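Side-chain contacts in adhesin A (Fusobacterium nucleatum, PDB 3ETZ), which probably mediates bacterial attachment to host cells, as an antiparallel helical hairpin that oligomerises through a leucine chain: residues E26-F29 against N30-R33; A57-L60 against Q61-N65; A89-E92 against Q93-A96. The protein carries 1 engineered substitution. All blocks are in the same frame, centred on the assembly; numbering follows the deposited sequence.

Contact 1 of 3, residues E26-F29 against N30-R33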
loop_
_atom_site.group_PDB
_atom_site.type_symbol
_atom_site.label_atom_id
_atom_site.label_comp_id
_atom_site.label_asym_id
_atom_site.label_seq_id
_atom_site.Cartn_x
_atom_site.Cartn_y
_atom_site.Cartn_z
ATOM N N GLU A 26 -9.240 -19.582 0.197
ATOM C CA GLU A 26 -9.459 -18.984 -1.124
ATOM C C GLU A 26 -10.001 -17.544 -1.012
ATOM O O GLU A 26 -9.546 -16.634 -1.700
ATOM C CB GLU A 26 -10.455 -19.837 -1.915
ATOM C CG GLU A 26 -10.998 -19.191 -3.167
ATOM C CD GLU A 26 -12.051 -20.054 -3.841
ATOM O OE1 GLU A 26 -13.075 -20.402 -3.197
ATOM O OE2 GLU A 26 -11.850 -20.385 -5.021
ATOM N N ALA A 27 -10.979 -17.349 -0.137
ATOM C CA ALA A 27 -11.562 -16.032 0.073
ATOM C C ALA A 27 -10.502 -15.053 0.615
ATOM O O ALA A 27 -10.485 -13.864 0.245
ATOM C CB ALA A 27 -12.763 -16.142 1.051
ATOM N N ARG A 28 -9.627 -15.560 1.487
ATOM C CA ARG A 28 -8.538 -14.782 2.086
ATOM C C ARG A 28 -7.591 -14.326 0.963
ATOM O O ARG A 28 -7.165 -13.165 0.901
ATOM C CB ARG A 28 -7.748 -15.661 3.059
ATOM C CG ARG A 28 -7.235 -14.999 4.337
ATOM C CD ARG A 28 -6.155 -13.970 4.146
ATOM N NE ARG A 28 -6.698 -12.652 4.412
ATOM C CZ ARG A 28 -5.993 -11.571 4.745
ATOM N NH1 ARG A 28 -4.673 -11.619 4.875
ATOM N NH2 ARG A 28 -6.626 -10.421 4.924
ATOM N N PHE A 29 -7.251 -15.254 0.082
ATOM C CA PHE A 29 -6.378 -14.903 -1.025
ATOM C C PHE A 29 -7.025 -13.823 -1.905
ATOM O O PHE A 29 -6.359 -12.862 -2.314
ATOM C CB PHE A 29 -6.058 -16.133 -1.883
ATOM C CG PHE A 29 -5.238 -15.806 -3.107
ATOM C CD1 PHE A 29 -3.855 -15.776 -3.044
ATOM C CD2 PHE A 29 -5.861 -15.513 -4.314
ATOM C CE1 PHE A 29 -3.089 -15.452 -4.182
ATOM C CE2 PHE A 29 -5.111 -15.190 -5.453
ATOM C CZ PHE A 29 -3.716 -15.163 -5.376
ATOM N N ASN A 30 -8.317 -13.968 -2.196
ATOM C CA ASN A 30 -9.001 -12.992 -3.029
ATOM C C ASN A 30 -9.016 -11.622 -2.349
ATOM O O ASN A 30 -8.941 -10.589 -3.008
ATOM C CB ASN A 30 -10.457 -13.431 -3.320
ATOM C CG ASN A 30 -10.539 -14.647 -4.230
ATOM O OD1 ASN A 30 -11.580 -15.312 -4.317
ATOM N ND2 ASN A 30 -9.449 -14.943 -4.905
ATOM N N GLU A 31 -9.164 -11.613 -1.030
ATOM C CA GLU A 31 -9.191 -10.358 -0.281
ATOM C C GLU A 31 -7.808 -9.679 -0.355
ATOM O O GLU A 31 -7.714 -8.460 -0.526
ATOM C CB GLU A 31 -9.602 -10.640 1.182
ATOM C CG GLU A 31 -9.369 -9.512 2.201
ATOM C CD GLU A 31 -10.196 -8.254 1.940
ATOM O OE1 GLU A 31 -11.341 -8.372 1.436
ATOM O OE2 GLU A 31 -9.703 -7.143 2.270
ATOM N N GLU A 32 -6.749 -10.465 -0.244
ATOM C CA GLU A 32 -5.382 -9.921 -0.314
ATOM C C GLU A 32 -5.121 -9.324 -1.702
ATOM O O GLU A 32 -4.407 -8.311 -1.847
ATOM C CB GLU A 32 -4.351 -11.009 -0.033
ATOM C CG GLU A 32 -4.411 -11.575 1.381
ATOM C CD GLU A 32 -3.654 -12.906 1.513
ATOM O OE1 GLU A 32 -3.304 -13.516 0.471
ATOM O OE2 GLU A 32 -3.425 -13.357 2.660
ATOM N N ARG A 33 -5.736 -9.940 -2.711
ATOM C CA ARG A 33 -5.577 -9.480 -4.083
ATOM C C ARG A 33 -6.277 -8.150 -4.263
ATOM O O ARG A 33 -5.730 -7.235 -4.889
ATOM C CB ARG A 33 -6.149 -10.510 -5.075
ATOM C CG ARG A 33 -6.292 -9.987 -6.509
ATOM C CD ARG A 33 -6.770 -11.094 -7.461
ATOM N NE ARG A 33 -5.679 -12.010 -7.788
ATOM C CZ ARG A 33 -5.819 -13.169 -8.430
ATOM N NH1 ARG A 33 -7.019 -13.588 -8.830
ATOM N NH2 ARG A 33 -4.750 -13.912 -8.682
HETATM O O HOH W 1 -12.140 -17.601 -6.502
#

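Contact 2 of 3, residues A57-L60 against Q61-N65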
loop_
_atom_site.group_PDB
_atom_site.type_symbol
_atom_site.label_atom_id
_atom_site.label_comp_id
_atom_site.label_asym_id
_atom_site.label_seq_id
_atom_site.Cartn_x
_atom_site.Cartn_y
_atom_site.Cartn_z
ATOM N N ALA A 57 8.051 22.174 -3.936
ATOM C CA ALA A 57 8.865 22.444 -2.746
ATOM C C ALA A 57 10.279 22.851 -3.117
ATOM O O ALA A 57 10.858 23.754 -2.489
ATOM C CB ALA A 57 8.911 21.211 -1.815
ATOM N N GLN A 58 10.839 22.185 -4.120
ATOM C CA GLN A 58 12.191 22.502 -4.562
ATOM C C GLN A 58 12.269 23.930 -5.123
ATOM O O GLN A 58 13.219 24.657 -4.853
ATOM C CB GLN A 58 12.628 21.460 -5.597
ATOM C CG GLN A 58 12.915 20.092 -4.898
ATOM C CD GLN A 58 13.144 18.951 -5.851
ATOM O OE1 GLN A 58 13.498 19.156 -7.005
ATOM N NE2 GLN A 58 12.956 17.727 -5.362
ATOM N N ARG A 59 11.258 24.334 -5.892
ATOM C CA ARG A 59 11.234 25.674 -6.449
ATOM C C ARG A 59 11.087 26.700 -5.334
ATOM O O ARG A 59 11.769 27.714 -5.338
ATOM C CB ARG A 59 10.088 25.826 -7.447
ATOM C CG ARG A 59 9.973 27.245 -8.057
ATOM C CD ARG A 59 8.905 27.294 -9.157
ATOM N NE ARG A 59 7.560 27.037 -8.628
ATOM C CZ ARG A 59 6.848 25.934 -8.870
ATOM N NH1 ARG A 59 7.346 24.973 -9.638
ATOM N NH2 ARG A 59 5.630 25.797 -8.345
ATOM N N LEU A 60 10.190 26.442 -4.379
ATOM C CA LEU A 60 10.005 27.371 -3.275
ATOM C C LEU A 60 11.348 27.586 -2.589
ATOM O O LEU A 60 11.712 28.730 -2.283
ATOM C CB LEU A 60 8.997 26.831 -2.246
ATOM C CG LEU A 60 7.537 26.748 -2.717
ATOM C CD1 LEU A 60 6.668 25.951 -1.702
ATOM C CD2 LEU A 60 6.993 28.156 -2.884
ATOM N N GLN A 61 12.081 26.497 -2.361
ATOM C CA GLN A 61 13.367 26.588 -1.675
ATOM C C GLN A 61 14.383 27.386 -2.473
ATOM O O GLN A 61 15.041 28.256 -1.928
ATOM C CB GLN A 61 13.940 25.191 -1.378
ATOM C CG GLN A 61 15.177 25.208 -0.442
ATOM C CD GLN A 61 14.868 25.823 0.937
ATOM O OE1 GLN A 61 14.104 25.254 1.733
ATOM N NE2 GLN A 61 15.452 26.994 1.213
ATOM N N ALA A 62 14.506 27.086 -3.760
ATOM C CA ALA A 62 15.467 27.745 -4.618
ATOM C C ALA A 62 15.158 29.226 -4.807
ATOM O O ALA A 62 16.073 30.041 -4.943
ATOM C CB ALA A 62 15.522 27.047 -5.978
ATOM N N GLU A 63 13.871 29.573 -4.808
ATOM C CA GLU A 63 13.468 30.956 -4.997
ATOM C C GLU A 63 13.470 31.826 -3.750
ATOM O O GLU A 63 13.605 33.039 -3.855
ATOM C CB GLU A 63 12.052 31.033 -5.590
ATOM C CG GLU A 63 11.875 30.403 -6.951
ATOM C CD GLU A 63 10.462 30.585 -7.468
ATOM O OE1 GLU A 63 9.551 30.806 -6.635
ATOM O OE2 GLU A 63 10.260 30.492 -8.699
ATOM N N ALA A 64 13.313 31.217 -2.584
ATOM C CA ALA A 64 13.208 31.970 -1.336
ATOM C C ALA A 64 14.138 33.171 -1.134
ATOM O O ALA A 64 13.659 34.261 -0.794
ATOM C CB ALA A 64 13.323 31.032 -0.147
ATOM N N ASN A 65 15.446 32.991 -1.328
ATOM C CA ASN A 65 16.384 34.103 -1.102
ATOM C C ASN A 65 16.124 35.329 -1.968
ATOM O O ASN A 65 16.485 36.443 -1.585
ATOM C CB ASN A 65 17.837 33.647 -1.293
ATOM C CG ASN A 65 18.300 32.718 -0.193
ATOM O OD1 ASN A 65 17.783 32.756 0.927
ATOM N ND2 ASN A 65 19.297 31.886 -0.498
HETATM O O HOH W 2 6.505 29.430 -7.258
#

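Contact 3 of 3, residues A89-E92 against Q93-A96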
loop_
_atom_site.group_PDB
_atom_site.type_symbol
_atom_site.label_atom_id
_atom_site.label_comp_id
_atom_site.label_asym_id
_atom_site.label_seq_id
_atom_site.Cartn_x
_atom_site.Cartn_y
_atom_site.Cartn_z
ATOM N N ALA A 89 6.311 7.761 3.230
ATOM C CA ALA A 89 6.042 6.618 4.090
ATOM C C ALA A 89 4.751 5.937 3.631
ATOM O O ALA A 89 4.679 4.704 3.620
ATOM C CB ALA A 89 5.955 7.060 5.582
ATOM N N GLU A 90 3.739 6.712 3.245
ATOM C CA GLU A 90 2.491 6.095 2.756
ATOM C C GLU A 90 2.810 5.232 1.510
ATOM O O GLU A 90 2.384 4.072 1.405
ATOM C CB GLU A 90 1.471 7.187 2.370
ATOM C CG GLU A 90 0.152 6.679 1.759
ATOM C CD GLU A 90 -0.869 7.791 1.551
ATOM O OE1 GLU A 90 -0.880 8.736 2.355
ATOM O OE2 GLU A 90 -1.669 7.725 0.602
ATOM N N MET A 91 3.566 5.792 0.558
ATOM C CA MET A 91 3.899 5.033 -0.659
ATOM C C MET A 91 4.738 3.792 -0.384
ATOM O O MET A 91 4.577 2.765 -1.034
ATOM C CB MET A 91 4.607 5.951 -1.676
ATOM C CG MET A 91 3.683 7.051 -2.206
ATOM S SD MET A 91 4.548 8.123 -3.393
ATOM C CE MET A 91 5.012 7.106 -4.458
ATOM N N GLU A 92 5.645 3.889 0.590
ATOM C CA GLU A 92 6.470 2.737 0.975
ATOM C C GLU A 92 5.563 1.598 1.503
ATOM O O GLU A 92 5.767 0.420 1.197
ATOM C CB GLU A 92 7.460 3.169 2.069
ATOM C CG GLU A 92 8.461 2.124 2.507
ATOM C CD GLU A 92 9.575 2.709 3.380
ATOM O OE1 GLU A 92 10.139 3.774 3.028
ATOM O OE2 GLU A 92 9.901 2.092 4.418
ATOM N N GLN A 93 4.569 1.948 2.315
ATOM C CA GLN A 93 3.665 0.939 2.851
ATOM C C GLN A 93 2.809 0.342 1.731
ATOM O O GLN A 93 2.503 -0.850 1.745
ATOM C CB GLN A 93 2.766 1.556 3.943
ATOM C CG GLN A 93 3.508 1.843 5.252
ATOM C CD GLN A 93 4.273 0.630 5.781
ATOM O OE1 GLN A 93 3.720 -0.457 5.913
ATOM N NE2 GLN A 93 5.554 0.818 6.070
ATOM N N GLN A 94 2.413 1.168 0.761
ATOM C CA GLN A 94 1.644 0.689 -0.371
ATOM C C GLN A 94 2.471 -0.285 -1.209
ATOM O O GLN A 94 1.959 -1.323 -1.653
ATOM C CB GLN A 94 1.134 1.872 -1.221
ATOM C CG GLN A 94 -0.048 2.581 -0.536
ATOM C CD GLN A 94 -0.335 3.978 -1.064
ATOM O OE1 GLN A 94 0.473 4.596 -1.783
ATOM N NE2 GLN A 94 -1.477 4.503 -0.670
ATOM N N LYS A 95 3.747 0.031 -1.427
ATOM C CA LYS A 95 4.602 -0.889 -2.187
ATOM C C LYS A 95 4.803 -2.179 -1.400
ATOM O O LYS A 95 4.888 -3.247 -1.993
ATOM C CB LYS A 95 5.974 -0.282 -2.495
ATOM C CG LYS A 95 5.926 0.826 -3.544
ATOM C CD LYS A 95 7.305 1.420 -3.810
ATOM C CE LYS A 95 7.265 2.452 -4.947
ATOM N NZ LYS A 95 8.546 3.230 -4.992
ATOM N N ALA A 96 4.866 -2.083 -0.073
ATOM C CA ALA A 96 5.044 -3.277 0.777
ATOM C C ALA A 96 3.837 -4.221 0.654
ATOM O O ALA A 96 4.003 -5.446 0.693
ATOM C CB ALA A 96 5.256 -2.876 2.265
#

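Contact 1 of 3, residues E26-F29 against N30-R33
The guanidinium of R33 offers one face to the ring of F29. CE2 of F29 lies 3.5 Å above that plane, towards its rim. Seen from the ring, the contact is at the edge: NH2 of R33 sits near the ring plane, 3.5 Å from CE2 of F29. The two planes are 77° apart, so this is a ring edge set over a cation face, not a parallel stack. The amide ND2 of N30 lies at the same ring's edge, 3.7 Å from CD2 of F29. Over one face of the R28 guanidinium lies E32 CG, and the E32 carboxylate plane stands nearly perpendicular to it. The R28 to E32 salt bridge runs from NH1 of R28 to OE2 of E32 at 3.1 Å. Its hydrogen bond is weak, bent to 127°. The R28 chain turns at chi2 (-68°) and again at chi3, which brings the guanidinium beside E32. At the other end, a water bridges OE2 of E26 and OD1 of N30; its bond to E26 is weak. The F29 ring also meets F101 of helix 70-108, and R33 touches both F101 and Q105. Backbone bonds such as E31 N to A27 O, 2.9 Å, keep the turns in place. The i to i+4 spacing of R28-E32 and F29-R33 is characteristic of an alpha-helix, here the long first arm of an antiparallel hairpin.

Contact 2 of 3, residues A57-L60 against Q61-N65
The carboxylate of E63 lies along the aliphatic CG and CD of R59. The two side chains lie side by side and point the same way. OE2 of E63 comes to 3.3 Å from CG of R59. CG of R59 is anti to its backbone N (chi1 178°), and CG of E63 is anti to its carbonyl carbon, which sets the two chains next to each other. Electrostatic attraction is looser. NE of R59 and OE2 of E63 are 4.4 Å apart, beyond a salt bridge, and the guanidinium and carboxylate planes are 64° apart. A water joins the pair instead. It accepts a bond from NE of R59 at 3.0 Å, at the guanidinium edge, and gives a weak one to OE1 of E63. R67 is the direct salt-bridge partner of that OE1; R59 is linked only through the water. This is the end of the first arm of the helical hairpin, where helix 5-63 runs into the turn towards helix 70-108. Apolar packing faces that second helix: L60 touches Y73 and Y80, and A57 also touches Y80. Backbone bonds hold the turns, with E63 N to R59 O at 2.9 Å. A64 N reaches L60 O at 3.0 Å, but the bond is more bent, at 136°. Beyond it, the carbonyl O of E63 accepts a hydrogen bond from T66 OG1.

Contact 3 of 3, residues A89-E92 against Q93-A96
E90 and Q94 make the firmer side-chain contact here. CG of E90 is 3.9 Å from CD of Q94, a carbon contact, and the E90 carboxylate stands almost perpendicular to the amide plane. The amide of Q94 is probably turned over in the model, so which of its two end atoms faces E90 is doubtful. The Q94 side chain reaches back along the turn and passes beside M91 at a slant. Its CG lies 3.5 Å from the backbone O of E90, and its amide end comes close to CA of M91. CG of Q94 is anti to its carbonyl carbon (chi1 -75°), and the chain then runs extended, which carries the amide back towards E90 and M91. M91 is buried. Its side chain touches L43, N46 and E47 of helix 5-63, while Q94 touches A42. These are the meeting faces of the two arms of the antiparallel hairpin, with helix 70-108 laid against helix 5-63. K95 lies next to M91 but is exposed. Its CG is 3.4 Å from the backbone O of M91, and the extended chain leads its amine away from the earlier turn.

The other side, with A89, E92 and Q93, is loose and solvent-exposed. E92 is extended there. CG of Q93 sits beside its own backbone N (chi1 -73°), which places it 3.5 Å from the backbone O of A89; a bend at chi2 then turns the amide. Backbone bonds run along the helix: K95 N to M91 O at 2.9 Å and A96 N to E92 O at 2.9 Å.

How the contacts relate
All three contacts join residues one turn apart along a helix; contact 2 runs on to the end of its helix. Contacts 1 and 2 share helix 5-63, but their centres are 46 Å apart and lie on opposite sides of the chain's centre. Contact 3 is on helix 70-108, about 20 Å from contact 1 and 27 Å from contact 2, centre to centre. No two of them touch. Contacts 1 and 3 are surface contacts; contact 2 is partly buried. Contact 1 relies on charge and a ring, with a direct salt bridge. Contact 2, near the turn, has its opposite charges linked through water. Contact 3, centred about 5 Å from the chain's centre, has no salt bridge between its segments and mixes methionine with glutamine packing.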